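Local coordinates for ESX secretion system protein YukD (Bacillus subtilis, PDB 2BPS) that is required for secretion of YukE and is probably a component or regulator of the ESX/ESAT-6-like secretion system, with a ubiquitin-like fold, at residues I7-K12 / S17-R22; K12-S17 / I35-Q40; K31-A36 / E48-R53. One frame throughout, in Å; residues are numbered along the deposited sequence.

From the N terminus, strand 4-10 runs into the turn around 12-17 and comes back as strand 18-24; contact 1 zips the two together and closes this hairpin. The chain then passes to helix 31-39, whose C-terminal end reaches back to the hairpin turn in contact 2. Because its segments alternate with those of contact 1, the two cross, and they share Lys12 and Ser17. Contact 3 opens only after contact 1 has closed: it closes the loop between helix 31-39 and the start of strand 51-54, and shares Ile35 and Ala36 with contact 2. Together they tie the helix to both the hairpin and the later strands of one mixed sheet.

Contact 1: residues I7-K12 / S17-R22; sequences ITIDLK and SVFDLR
Thr8 OG1 donates a hydrogen bond to Asp20 OD1 at 2.8 Å, coming from above the carboxylate plane, 39° out of it. The two side chains lie side by side across a non-hydrogen-bonded pair. Thr8 OG1 sits beside its backbone N (chi1 -60°), which puts CG2 on the carbonyl side, where it packs on Val18 CG1 at 3.6 Å. A valine in place of Thr8 would probably leave Asp20 OD1 without this donor and set the carboxylate freer to turn. Further along the same face, Val18 CG2 lies near Asp10 OD2, while Asp10 OD1 forms a salt bridge with Arg77 of the adjoining strand.

The backbones are joined in antiparallel register. Ile7 and Leu21 bond to each other through both N-H and C=O groups, and Ile9 N reaches Phe19 O at 2.8 Å. The return bond, Phe19 N to Ile9 O, is longer at 3.1 Å, and Leu11 N to Ser17 O at 2.9 Å continues the ladder into the turn.

On the other face Ile9, Phe19, Ile7 and Leu21 are apolar. Phe19 CG stands between its backbone N and carbonyl carbon (chi1 65°), which brings the ring alongside Ile9; Ile9 CB lies over one ring face, 3.9 Å from the centroid, in a CH-pi contact. Val32 and Ala36 of helix 31-39 cover this face. The arrangement is the N-terminal beta hairpin of a ubiquitin-like beta-grasp fold, mostly polar on the outer face, apolar toward the helix.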
ATOM      1  N   ILE A   7       4.135  -3.091  -7.254  1.00 44.84           N
ATOM      2  CA  ILE A   7       3.514  -1.798  -7.026  1.00 43.65           C
ATOM      3  C   ILE A   7       4.505  -0.824  -6.404  1.00 43.16           C
ATOM      4  O   ILE A   7       5.670  -1.170  -6.183  1.00 43.36           O
ATOM      5  CB  ILE A   7       2.278  -1.945  -6.116  1.00 42.26           C
ATOM      6  CG1 ILE A   7       2.694  -2.534  -4.764  1.00 40.86           C
ATOM      7  CG2 ILE A   7       1.250  -2.825  -6.809  1.00 39.39           C
ATOM      8  CD1 ILE A   7       1.551  -2.743  -3.799  1.00 41.43           C
ATOM      9  N   THR A   8       4.040   0.397  -6.149  1.00 40.76           N
ATOM     10  CA  THR A   8       4.867   1.423  -5.533  1.00 38.94           C
ATOM     11  C   THR A   8       4.163   1.970  -4.309  1.00 39.99           C
ATOM     12  O   THR A   8       2.972   2.283  -4.366  1.00 42.11           O
ATOM     13  CB  THR A   8       5.103   2.583  -6.475  1.00 34.77           C
ATOM     14  OG1 THR A   8       5.756   2.103  -7.636  1.00 36.59           O
ATOM     15  CG2 THR A   8       5.973   3.622  -5.833  1.00 33.85           C
ATOM     16  N   ILE A   9       4.891   2.085  -3.204  1.00 38.64           N
ATOM     17  CA  ILE A   9       4.308   2.624  -1.992  1.00 37.74           C
ATOM     18  C   ILE A   9       4.850   4.029  -1.758  1.00 39.27           C
ATOM     19  O   ILE A   9       6.063   4.254  -1.785  1.00 39.97           O
ATOM     20  CB  ILE A   9       4.618   1.736  -0.800  1.00 36.68           C
ATOM     21  CG1 ILE A   9       4.299   0.275  -1.155  1.00 36.70           C
ATOM     22  CG2 ILE A   9       3.815   2.195   0.399  1.00 36.99           C
ATOM     23  CD1 ILE A   9       2.909   0.032  -1.750  1.00 31.79           C
ATOM     24  N   ASP A  10       3.939   4.974  -1.539  1.00 39.99           N
ATOM     25  CA  ASP A  10       4.296   6.369  -1.329  1.00 40.66           C
ATOM     26  C   ASP A  10       3.938   6.865   0.077  1.00 41.20           C
ATOM     27  O   ASP A  10       2.772   6.977   0.430  1.00 40.51           O
ATOM     28  CB  ASP A  10       3.595   7.217  -2.394  1.00 42.16           C
ATOM     29  CG  ASP A  10       4.051   8.664  -2.400  1.00 46.25           C
ATOM     30  OD1 ASP A  10       3.830   9.336  -3.432  1.00 47.42           O
ATOM     31  OD2 ASP A  10       4.618   9.138  -1.384  1.00 49.94           O
ATOM     32  N   LEU A  11       4.959   7.158   0.877  1.00 42.59           N
ATOM     33  CA  LEU A  11       4.760   7.653   2.234  1.00 43.66           C
ATOM     34  C   LEU A  11       4.766   9.183   2.251  1.00 45.57           C
ATOM     35  O   LEU A  11       5.354   9.810   3.137  1.00 45.78           O
ATOM     36  CB  LEU A  11       5.860   7.119   3.154  1.00 42.77           C
ATOM     37  CG  LEU A  11       5.870   5.599   3.329  1.00 43.05           C
ATOM     38  CD1 LEU A  11       7.125   5.178   4.055  1.00 43.30           C
ATOM     39  CD2 LEU A  11       4.638   5.163   4.094  1.00 42.34           C
ATOM     40  N   LYS A  12       4.105   9.773   1.264  1.00 46.53           N
ATOM     41  CA  LYS A  12       4.006  11.222   1.147  1.00 47.16           C
ATOM     42  C   LYS A  12       3.570  11.860   2.474  1.00 46.75           C
ATOM     43  O   LYS A  12       4.178  12.821   2.936  1.00 44.48           O
ATOM     44  CB  LYS A  12       3.001  11.564   0.041  1.00 48.97           C
ATOM     45  CG  LYS A  12       2.779  13.044  -0.201  1.00 53.98           C
ATOM     46  CD  LYS A  12       1.620  13.296  -1.183  1.00 59.86           C
ATOM     47  CE  LYS A  12       1.889  12.745  -2.600  1.00 62.90           C
ATOM     48  NZ  LYS A  12       3.012  13.424  -3.342  1.00 64.36           N
ATOM     49  N   SER A  17       9.114   9.147   1.939  1.00 46.75           N
ATOM     50  CA  SER A  17       9.876   8.271   1.052  1.00 45.57           C
ATOM     51  C   SER A  17       8.991   7.496   0.064  1.00 44.89           C
ATOM     52  O   SER A  17       7.758   7.563   0.117  1.00 45.54           O
ATOM     53  CB  SER A  17      10.751   7.314   1.871  1.00 45.05           C
ATOM     54  OG  SER A  17      10.024   6.722   2.928  1.00 46.68           O
ATOM     55  N   VAL A  18       9.625   6.772  -0.848  1.00 42.03           N
ATOM     56  CA  VAL A  18       8.897   6.011  -1.849  1.00 40.55           C
ATOM     57  C   VAL A  18       9.666   4.762  -2.240  1.00 41.52           C
ATOM     58  O   VAL A  18      10.800   4.860  -2.696  1.00 42.70           O
ATOM     59  CB  VAL A  18       8.703   6.836  -3.118  1.00 38.12           C
ATOM     60  CG1 VAL A  18       8.101   5.981  -4.205  1.00 36.85           C
ATOM     61  CG2 VAL A  18       7.842   8.027  -2.823  1.00 37.50           C
ATOM     62  N   PHE A  19       9.061   3.591  -2.074  1.00 40.25           N
ATOM     63  CA  PHE A  19       9.753   2.370  -2.450  1.00 40.11           C
ATOM     64  C   PHE A  19       8.864   1.455  -3.275  1.00 40.18           C
ATOM     65  O   PHE A  19       7.653   1.623  -3.295  1.00 40.33           O
ATOM     66  CB  PHE A  19      10.242   1.633  -1.211  1.00 39.17           C
ATOM     67  CG  PHE A  19       9.145   1.143  -0.332  1.00 39.28           C
ATOM     68  CD1 PHE A  19       8.430   2.023   0.463  1.00 38.74           C
ATOM     69  CD2 PHE A  19       8.824  -0.209  -0.294  1.00 38.77           C
ATOM     70  CE1 PHE A  19       7.406   1.561   1.295  1.00 39.86           C
ATOM     71  CE2 PHE A  19       7.802  -0.676   0.531  1.00 39.39           C
ATOM     72  CZ  PHE A  19       7.093   0.210   1.328  1.00 38.08           C
ATOM     73  N   ASP A  20       9.476   0.501  -3.970  1.00 40.69           N
ATOM     74  CA  ASP A  20       8.724  -0.449  -4.779  1.00 42.71           C
ATOM     75  C   ASP A  20       8.582  -1.761  -4.013  1.00 44.10           C
ATOM     76  O   ASP A  20       9.466  -2.145  -3.241  1.00 45.36           O
ATOM     77  CB  ASP A  20       9.409  -0.674  -6.132  1.00 41.88           C
ATOM     78  CG  ASP A  20       9.249   0.516  -7.064  1.00 43.34           C
ATOM     79  OD1 ASP A  20       8.363   1.357  -6.791  1.00 42.62           O
ATOM     80  OD2 ASP A  20       9.987   0.615  -8.070  1.00 43.66           O
ATOM     81  N   LEU A  21       7.469  -2.451  -4.233  1.00 44.83           N
ATOM     82  CA  LEU A  21       7.193  -3.695  -3.523  1.00 44.87           C
ATOM     83  C   LEU A  21       6.542  -4.750  -4.413  1.00 45.09           C
ATOM     84  O   LEU A  21       5.721  -4.426  -5.265  1.00 46.57           O
ATOM     85  CB  LEU A  21       6.267  -3.373  -2.338  1.00 43.80           C
ATOM     86  CG  LEU A  21       5.886  -4.310  -1.186  1.00 41.91           C
ATOM     87  CD1 LEU A  21       4.385  -4.565  -1.214  1.00 39.97           C
ATOM     88  CD2 LEU A  21       6.691  -5.580  -1.255  1.00 41.67           C
ATOM     89  N   ARG A  22       6.935  -6.006  -4.229  1.00 45.05           N
ATOM     90  CA  ARG A  22       6.338  -7.114  -4.965  1.00 45.61           C
ATOM     91  C   ARG A  22       5.775  -8.099  -3.948  1.00 46.09           C
ATOM     92  O   ARG A  22       6.520  -8.669  -3.145  1.00 47.18           O
ATOM     93  CB  ARG A  22       7.354  -7.853  -5.834  1.00 45.45           C
ATOM     94  CG  ARG A  22       6.776  -9.164  -6.381  1.00 46.55           C
ATOM     95  CD  ARG A  22       7.753  -9.916  -7.253  1.00 47.84           C
ATOM     96  NE  ARG A  22       8.031  -9.190  -8.486  1.00 51.31           N
ATOM     97  CZ  ARG A  22       8.905  -9.589  -9.402  1.00 52.37           C
ATOM     98  NH1 ARG A  22       9.093  -8.869 -10.495  1.00 52.72           N
ATOM     99  NH2 ARG A  22       9.594 -10.707  -9.225  1.00 54.95           N
TER

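Contact 2: residues K12-S17 / I35-Q40; sequences KHYNGS and IAWQAQ
The turn of the N-terminal beta hairpin meets the C-terminal end of helix 31-39 through an edge-to-face aromatic pair. Trp37 presents the edge of its six-membered ring to the face of Tyr14: CH2 of Trp37 comes 3.5 Å from Tyr14 CE2, off toward the rim of the tyrosine ring. The planes stand at 87° and the centroids are 5.0 Å apart, a T-shaped stack. Tyr14 CG lies beside the backbone N (chi1 -64°), an orientation that carries the ring back from the turn to the indole. The far end of the phenol is also held, since Tyr14 OH is hydrogen-bonded to Leu81 O and Arg47 N.

Beside the aromatic pair, Asn15 OD1 accepts two bonds from one residue, from Ser17 N at 2.8 Å and from Ser17 OG at 2.7 Å, both reaching the same face of the amide plane. The backbone bond makes an Asx turn, and the pair of donors limits rotation of the Asn15 amide. Ser17 OG then lies against the aliphatic part of Gln40, 3.2 Å from its CG, at the first residue beyond the helix.

Pro46 and Val42 also pack on Trp37, and Met44 on Tyr14, while Ile80 of strand 77-80 touches both Tyr14 and Ala36. The contact thus sits at the surface, where the hairpin turn and the helix end meet beside strand 77-80.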
ATOM      1  N   LYS A  12       4.105   9.773   1.264  1.00 46.53           N
ATOM      2  CA  LYS A  12       4.006  11.222   1.147  1.00 47.16           C
ATOM      3  C   LYS A  12       3.570  11.860   2.474  1.00 46.75           C
ATOM      4  O   LYS A  12       4.178  12.821   2.936  1.00 44.48           O
ATOM      5  CB  LYS A  12       3.001  11.564   0.041  1.00 48.97           C
ATOM      6  CG  LYS A  12       2.779  13.044  -0.201  1.00 53.98           C
ATOM      7  CD  LYS A  12       1.620  13.296  -1.183  1.00 59.86           C
ATOM      8  CE  LYS A  12       1.889  12.745  -2.600  1.00 62.90           C
ATOM      9  NZ  LYS A  12       3.012  13.424  -3.342  1.00 64.36           N
ATOM     10  N   HIS A  13       2.519  11.303   3.077  1.00 47.60           N
ATOM     11  CA  HIS A  13       1.953  11.800   4.334  1.00 47.79           C
ATOM     12  C   HIS A  13       2.745  11.421   5.578  1.00 48.03           C
ATOM     13  O   HIS A  13       2.216  11.458   6.691  1.00 49.20           O
ATOM     14  CB  HIS A  13       0.513  11.297   4.499  1.00 48.61           C
ATOM     15  CG  HIS A  13      -0.402  11.713   3.393  1.00 51.15           C
ATOM     16  ND1 HIS A  13      -1.606  11.086   3.147  1.00 52.28           N
ATOM     17  CD2 HIS A  13      -0.276  12.671   2.444  1.00 50.56           C
ATOM     18  CE1 HIS A  13      -2.177  11.636   2.090  1.00 52.19           C
ATOM     19  NE2 HIS A  13      -1.390  12.599   1.644  1.00 51.92           N
ATOM     20  N   TYR A  14       3.999  11.031   5.403  1.00 47.39           N
ATOM     21  CA  TYR A  14       4.822  10.670   6.547  1.00 47.51           C
ATOM     22  C   TYR A  14       6.241  11.189   6.331  1.00 49.21           C
ATOM     23  O   TYR A  14       6.422  12.390   6.129  1.00 50.86           O
ATOM     24  CB  TYR A  14       4.788   9.157   6.756  1.00 44.90           C
ATOM     25  CG  TYR A  14       3.405   8.650   7.109  1.00 42.59           C
ATOM     26  CD1 TYR A  14       2.424   8.477   6.130  1.00 42.21           C
ATOM     27  CD2 TYR A  14       3.059   8.392   8.426  1.00 43.05           C
ATOM     28  CE1 TYR A  14       1.124   8.063   6.466  1.00 40.82           C
ATOM     29  CE2 TYR A  14       1.765   7.978   8.772  1.00 41.87           C
ATOM     30  CZ  TYR A  14       0.809   7.821   7.787  1.00 41.00           C
ATOM     31  OH  TYR A  14      -0.465   7.447   8.126  1.00 41.48           O
ATOM     32  N   ASN A  15       7.254  10.328   6.358  1.00 50.05           N
ATOM     33  CA  ASN A  15       8.613  10.827   6.146  1.00 51.13           C
ATOM     34  C   ASN A  15       8.843  11.193   4.679  1.00 50.77           C
ATOM     35  O   ASN A  15       9.898  11.711   4.320  1.00 50.63           O
ATOM     36  CB  ASN A  15       9.662   9.806   6.594  1.00 52.42           C
ATOM     37  CG  ASN A  15       9.626   8.540   5.771  1.00 54.27           C
ATOM     38  OD1 ASN A  15       9.026   8.501   4.687  1.00 54.57           O
ATOM     39  ND2 ASN A  15      10.283   7.492   6.271  1.00 55.52           N
ATOM     40  N   GLY A  16       7.847  10.905   3.841  1.00 51.40           N
ATOM     41  CA  GLY A  16       7.915  11.231   2.422  1.00 50.19           C
ATOM     42  C   GLY A  16       8.699  10.326   1.484  1.00 49.17           C
ATOM     43  O   GLY A  16       8.930  10.700   0.328  1.00 49.82           O
ATOM     44  N   SER A  17       9.114   9.147   1.939  1.00 46.75           N
ATOM     45  CA  SER A  17       9.876   8.271   1.052  1.00 45.57           C
ATOM     46  C   SER A  17       8.991   7.496   0.064  1.00 44.89           C
ATOM     47  O   SER A  17       7.758   7.563   0.117  1.00 45.54           O
ATOM     48  CB  SER A  17      10.751   7.314   1.871  1.00 45.05           C
ATOM     49  OG  SER A  17      10.024   6.722   2.928  1.00 46.68           O
ATOM     50  N   ILE A  35       4.627  -3.764   6.019  1.00 42.88           N
ATOM     51  CA  ILE A  35       5.878  -3.802   5.294  1.00 42.84           C
ATOM     52  C   ILE A  35       6.516  -2.420   5.232  1.00 43.60           C
ATOM     53  O   ILE A  35       7.715  -2.268   5.473  1.00 42.44           O
ATOM     54  CB  ILE A  35       5.649  -4.318   3.865  1.00 42.87           C
ATOM     55  CG1 ILE A  35       5.068  -5.735   3.932  1.00 42.21           C
ATOM     56  CG2 ILE A  35       6.948  -4.285   3.075  1.00 41.19           C
ATOM     57  CD1 ILE A  35       4.884  -6.381   2.589  1.00 41.69           C
ATOM     58  N   ALA A  36       5.712  -1.414   4.916  1.00 44.38           N
ATOM     59  CA  ALA A  36       6.215  -0.054   4.822  1.00 45.29           C
ATOM     60  C   ALA A  36       6.959   0.340   6.087  1.00 46.75           C
ATOM     61  O   ALA A  36       8.078   0.839   6.020  1.00 46.71           O
ATOM     62  CB  ALA A  36       5.078   0.898   4.577  1.00 45.08           C
ATOM     63  N   TRP A  37       6.343   0.105   7.242  1.00 49.66           N
ATOM     64  CA  TRP A  37       6.965   0.460   8.516  1.00 51.11           C
ATOM     65  C   TRP A  37       8.218  -0.340   8.845  1.00 51.39           C
ATOM     66  O   TRP A  37       9.153   0.204   9.423  1.00 51.36           O
ATOM     67  CB  TRP A  37       5.932   0.386   9.653  1.00 51.49           C
ATOM     68  CG  TRP A  37       5.396   1.767  10.033  1.00 53.37           C
ATOM     69  CD1 TRP A  37       5.692   2.483  11.166  1.00 54.39           C
ATOM     70  CD2 TRP A  37       4.589   2.638   9.220  1.00 53.56           C
ATOM     71  NE1 TRP A  37       5.134   3.741  11.102  1.00 53.74           N
ATOM     72  CE2 TRP A  37       4.450   3.863   9.923  1.00 53.46           C
ATOM     73  CE3 TRP A  37       3.975   2.506   7.967  1.00 53.40           C
ATOM     74  CZ2 TRP A  37       3.725   4.947   9.413  1.00 53.48           C
ATOM     75  CZ3 TRP A  37       3.250   3.591   7.458  1.00 54.20           C
ATOM     76  CH2 TRP A  37       3.134   4.794   8.185  1.00 54.17           C
ATOM     77  N   GLN A  38       8.247  -1.617   8.462  1.00 53.35           N
ATOM     78  CA  GLN A  38       9.416  -2.468   8.695  1.00 54.24           C
ATOM     79  C   GLN A  38      10.569  -1.938   7.834  1.00 54.82           C
ATOM     80  O   GLN A  38      11.637  -1.618   8.332  1.00 54.49           O
ATOM     81  CB  GLN A  38       9.122  -3.934   8.310  1.00 54.97           C
ATOM     82  CG  GLN A  38       8.140  -4.701   9.229  1.00 57.73           C
ATOM     83  CD  GLN A  38       7.853  -6.170   8.787  1.00 59.98           C
ATOM     84  OE1 GLN A  38       8.771  -6.941   8.486  1.00 60.91           O
ATOM     85  NE2 GLN A  38       6.572  -6.552   8.774  1.00 59.55           N
ATOM     86  N   ALA A  39      10.324  -1.819   6.538  1.00 56.90           N
ATOM     87  CA  ALA A  39      11.331  -1.356   5.586  1.00 58.89           C
ATOM     88  C   ALA A  39      11.881   0.069   5.738  1.00 60.51           C
ATOM     89  O   ALA A  39      13.085   0.282   5.593  1.00 59.70           O
ATOM     90  CB  ALA A  39      10.799  -1.542   4.164  1.00 57.52           C
ATOM     91  N   GLN A  40      11.016   1.044   6.012  1.00 63.40           N
ATOM     92  CA  GLN A  40      11.461   2.430   6.123  1.00 66.45           C
ATOM     93  C   GLN A  40      11.636   2.958   7.535  1.00 69.11           C
ATOM     94  O   GLN A  40      11.188   2.346   8.508  1.00 69.49           O
ATOM     95  CB  GLN A  40      10.514   3.350   5.351  1.00 67.04           C
ATOM     96  CG  GLN A  40      11.151   4.032   4.129  1.00 69.38           C
ATOM     97  CD  GLN A  40      11.395   3.087   2.944  1.00 69.85           C
ATOM     98  OE1 GLN A  40      12.021   2.031   3.078  1.00 70.06           O
ATOM     99  NE2 GLN A  40      10.909   3.483   1.775  1.00 70.54           N
TER

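Contact 3: residues K31-A36 / E48-R53; sequences KVIDIA and EGHWIR
Ile33 CD1 makes the closest approach of the helix to segment 48-53, and it meets two residues there. It lies 3.6 Å from Ile52 CD1, the two side chains pointing opposite ways as they pass, and 3.6 Å from His50 ND1, approaching that ring obliquely. Ile33 CG1 stands beside the backbone N (chi1 -55°) and the chain runs on extended from there (chi2 179°), which carries CD1 out from the helix into the angle between His50 and Ile52. Both isoleucines are buried: Ile80 and Pro46 also touch Ile33, and Leu78 and Val29 touch Ile52.

On the side of His50, itself partly exposed, the contact is looser. Asp34, on the next position of the helix, has its OD2 5.6 Å from His50 NE2, too far for a bond, and the charge of the histidine is not known. Within the helix, Lys31 NZ and Asp34 OD1 form a long salt bridge, at 3.9 Å.

No hydrogen bond spans the two segments, which implies that helix and strand meet here through van der Waals packing, a methyl on a methyl and a methyl on an imidazole, with no directional polar bond; the nearby carboxylate might at most tilt the imidazole toward protonation.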
ATOM      1  N   LYS A  31      -1.419  -5.015   4.448  1.00 50.53           N
ATOM      2  CA  LYS A  31      -0.067  -5.584   4.452  1.00 49.70           C
ATOM      3  C   LYS A  31       0.976  -4.595   3.965  1.00 47.90           C
ATOM      4  O   LYS A  31       2.088  -4.553   4.482  1.00 46.95           O
ATOM      5  CB  LYS A  31       0.018  -6.833   3.577  1.00 51.51           C
ATOM      6  CG  LYS A  31       0.374  -8.117   4.322  1.00 53.99           C
ATOM      7  CD  LYS A  31       1.583  -7.963   5.232  1.00 54.84           C
ATOM      8  CE  LYS A  31       1.821  -9.243   6.035  1.00 55.00           C
ATOM      9  NZ  LYS A  31       2.811  -9.039   7.139  1.00 56.98           N
ATOM     10  N   VAL A  32       0.618  -3.826   2.945  1.00 45.84           N
ATOM     11  CA  VAL A  32       1.519  -2.826   2.401  1.00 44.43           C
ATOM     12  C   VAL A  32       1.997  -1.902   3.523  1.00 42.83           C
ATOM     13  O   VAL A  32       3.135  -1.428   3.507  1.00 40.51           O
ATOM     14  CB  VAL A  32       0.815  -1.971   1.310  1.00 45.35           C
ATOM     15  CG1 VAL A  32       1.547  -0.654   1.121  1.00 46.15           C
ATOM     16  CG2 VAL A  32       0.788  -2.724  -0.003  1.00 44.91           C
ATOM     17  N   ILE A  33       1.131  -1.659   4.502  1.00 41.35           N
ATOM     18  CA  ILE A  33       1.485  -0.775   5.599  1.00 41.69           C
ATOM     19  C   ILE A  33       2.462  -1.400   6.601  1.00 43.54           C
ATOM     20  O   ILE A  33       3.406  -0.738   7.064  1.00 42.68           O
ATOM     21  CB  ILE A  33       0.230  -0.282   6.316  1.00 40.25           C
ATOM     22  CG1 ILE A  33      -0.703   0.380   5.306  1.00 39.50           C
ATOM     23  CG2 ILE A  33       0.597   0.758   7.356  1.00 39.64           C
ATOM     24  CD1 ILE A  33      -1.981   0.874   5.904  1.00 38.76           C
ATOM     25  N   ASP A  34       2.249  -2.668   6.937  1.00 44.52           N
ATOM     26  CA  ASP A  34       3.146  -3.353   7.865  1.00 45.65           C
ATOM     27  C   ASP A  34       4.544  -3.328   7.268  1.00 44.00           C
ATOM     28  O   ASP A  34       5.510  -2.926   7.914  1.00 42.16           O
ATOM     29  CB  ASP A  34       2.702  -4.798   8.057  1.00 50.26           C
ATOM     30  CG  ASP A  34       1.297  -4.901   8.622  1.00 56.78           C
ATOM     31  OD1 ASP A  34       0.780  -6.040   8.694  1.00 60.25           O
ATOM     32  OD2 ASP A  34       0.714  -3.848   8.995  1.00 58.26           O
ATOM     33  N   ILE A  35       4.627  -3.764   6.019  1.00 42.88           N
ATOM     34  CA  ILE A  35       5.878  -3.802   5.294  1.00 42.84           C
ATOM     35  C   ILE A  35       6.516  -2.420   5.232  1.00 43.60           C
ATOM     36  O   ILE A  35       7.715  -2.268   5.473  1.00 42.44           O
ATOM     37  CB  ILE A  35       5.649  -4.318   3.865  1.00 42.87           C
ATOM     38  CG1 ILE A  35       5.068  -5.735   3.932  1.00 42.21           C
ATOM     39  CG2 ILE A  35       6.948  -4.285   3.075  1.00 41.19           C
ATOM     40  CD1 ILE A  35       4.884  -6.381   2.589  1.00 41.69           C
ATOM     41  N   ALA A  36       5.712  -1.414   4.916  1.00 44.38           N
ATOM     42  CA  ALA A  36       6.215  -0.054   4.822  1.00 45.29           C
ATOM     43  C   ALA A  36       6.959   0.340   6.087  1.00 46.75           C
ATOM     44  O   ALA A  36       8.078   0.839   6.020  1.00 46.71           O
ATOM     45  CB  ALA A  36       5.078   0.898   4.577  1.00 45.08           C
ATOM     46  N   GLU A  48      -4.563   5.275  12.082  1.00 76.63           N
ATOM     47  CA  GLU A  48      -5.618   4.291  12.233  1.00 76.93           C
ATOM     48  C   GLU A  48      -6.513   4.301  11.002  1.00 75.80           C
ATOM     49  O   GLU A  48      -6.517   5.264  10.236  1.00 75.81           O
ATOM     50  CB  GLU A  48      -6.425   4.611  13.495  1.00 78.72           C
ATOM     51  CG  GLU A  48      -7.733   3.852  13.641  1.00 82.43           C
ATOM     52  CD  GLU A  48      -8.946   4.704  13.294  1.00 84.09           C
ATOM     53  OE1 GLU A  48     -10.067   4.148  13.229  1.00 85.23           O
ATOM     54  OE2 GLU A  48      -8.777   5.927  13.093  1.00 84.88           O
ATOM     55  N   GLY A  49      -7.264   3.224  10.809  1.00 74.00           N
ATOM     56  CA  GLY A  49      -8.145   3.144   9.663  1.00 71.97           C
ATOM     57  C   GLY A  49      -7.468   2.433   8.514  1.00 70.91           C
ATOM     58  O   GLY A  49      -8.107   1.702   7.756  1.00 71.01           O
ATOM     59  N   HIS A  50      -6.162   2.647   8.392  1.00 70.00           N
ATOM     60  CA  HIS A  50      -5.373   2.039   7.330  1.00 68.82           C
ATOM     61  C   HIS A  50      -5.984   2.300   5.953  1.00 66.86           C
ATOM     62  O   HIS A  50      -6.334   1.372   5.229  1.00 66.29           O
ATOM     63  CB  HIS A  50      -5.248   0.531   7.563  1.00 70.74           C
ATOM     64  CG  HIS A  50      -4.495   0.172   8.807  1.00 73.72           C
ATOM     65  ND1 HIS A  50      -3.383   0.870   9.231  1.00 74.88           N
ATOM     66  CD2 HIS A  50      -4.666  -0.838   9.694  1.00 74.79           C
ATOM     67  CE1 HIS A  50      -2.901   0.305  10.325  1.00 75.24           C
ATOM     68  NE2 HIS A  50      -3.661  -0.734  10.626  1.00 76.03           N
ATOM     69  N   TRP A  51      -6.107   3.569   5.587  1.00 64.47           N
ATOM     70  CA  TRP A  51      -6.681   3.908   4.296  1.00 61.54           C
ATOM     71  C   TRP A  51      -5.604   4.191   3.251  1.00 59.77           C
ATOM     72  O   TRP A  51      -4.602   4.871   3.519  1.00 58.11           O
ATOM     73  CB  TRP A  51      -7.633   5.106   4.426  1.00 61.19           C
ATOM     74  CG  TRP A  51      -8.767   4.853   5.375  1.00 62.08           C
ATOM     75  CD1 TRP A  51      -8.791   5.128   6.713  1.00 63.57           C
ATOM     76  CD2 TRP A  51     -10.015   4.211   5.078  1.00 61.32           C
ATOM     77  NE1 TRP A  51      -9.973   4.695   7.269  1.00 62.31           N
ATOM     78  CE2 TRP A  51     -10.742   4.129   6.289  1.00 61.45           C
ATOM     79  CE3 TRP A  51     -10.588   3.695   3.911  1.00 60.65           C
ATOM     80  CZ2 TRP A  51     -12.014   3.551   6.364  1.00 61.47           C
ATOM     81  CZ3 TRP A  51     -11.856   3.118   3.986  1.00 60.81           C
ATOM     82  CH2 TRP A  51     -12.553   3.052   5.205  1.00 61.38           C
ATOM     83  N   ILE A  52      -5.831   3.642   2.059  1.00 57.52           N
ATOM     84  CA  ILE A  52      -4.931   3.773   0.919  1.00 54.67           C
ATOM     85  C   ILE A  52      -5.630   4.425  -0.259  1.00 52.17           C
ATOM     86  O   ILE A  52      -6.818   4.218  -0.494  1.00 51.22           O
ATOM     87  CB  ILE A  52      -4.406   2.381   0.448  1.00 55.48           C
ATOM     88  CG1 ILE A  52      -3.184   1.985   1.265  1.00 55.43           C
ATOM     89  CG2 ILE A  52      -4.078   2.395  -1.036  1.00 55.52           C
ATOM     90  CD1 ILE A  52      -3.491   1.707   2.701  1.00 56.46           C
ATOM     91  N   ARG A  53      -4.866   5.204  -1.004  1.00 50.28           N
ATOM     92  CA  ARG A  53      -5.379   5.880  -2.182  1.00 47.28           C
ATOM     93  C   ARG A  53      -4.561   5.417  -3.361  1.00 45.31           C
ATOM     94  O   ARG A  53      -3.343   5.548  -3.342  1.00 45.36           O
ATOM     95  CB  ARG A  53      -5.206   7.382  -2.042  1.00 47.18           C
ATOM     96  CG  ARG A  53      -5.526   8.127  -3.299  1.00 47.43           C
ATOM     97  CD  ARG A  53      -5.005   9.552  -3.255  1.00 49.00           C
ATOM     98  NE  ARG A  53      -5.295  10.216  -4.521  1.00 50.66           N
ATOM     99  CZ  ARG A  53      -4.507  11.112  -5.099  1.00 50.83           C
ATOM    100  NH1 ARG A  53      -4.863  11.651  -6.256  1.00 49.33           N
ATOM    101  NH2 ARG A  53      -3.365  11.466  -4.522  1.00 52.09           N
TER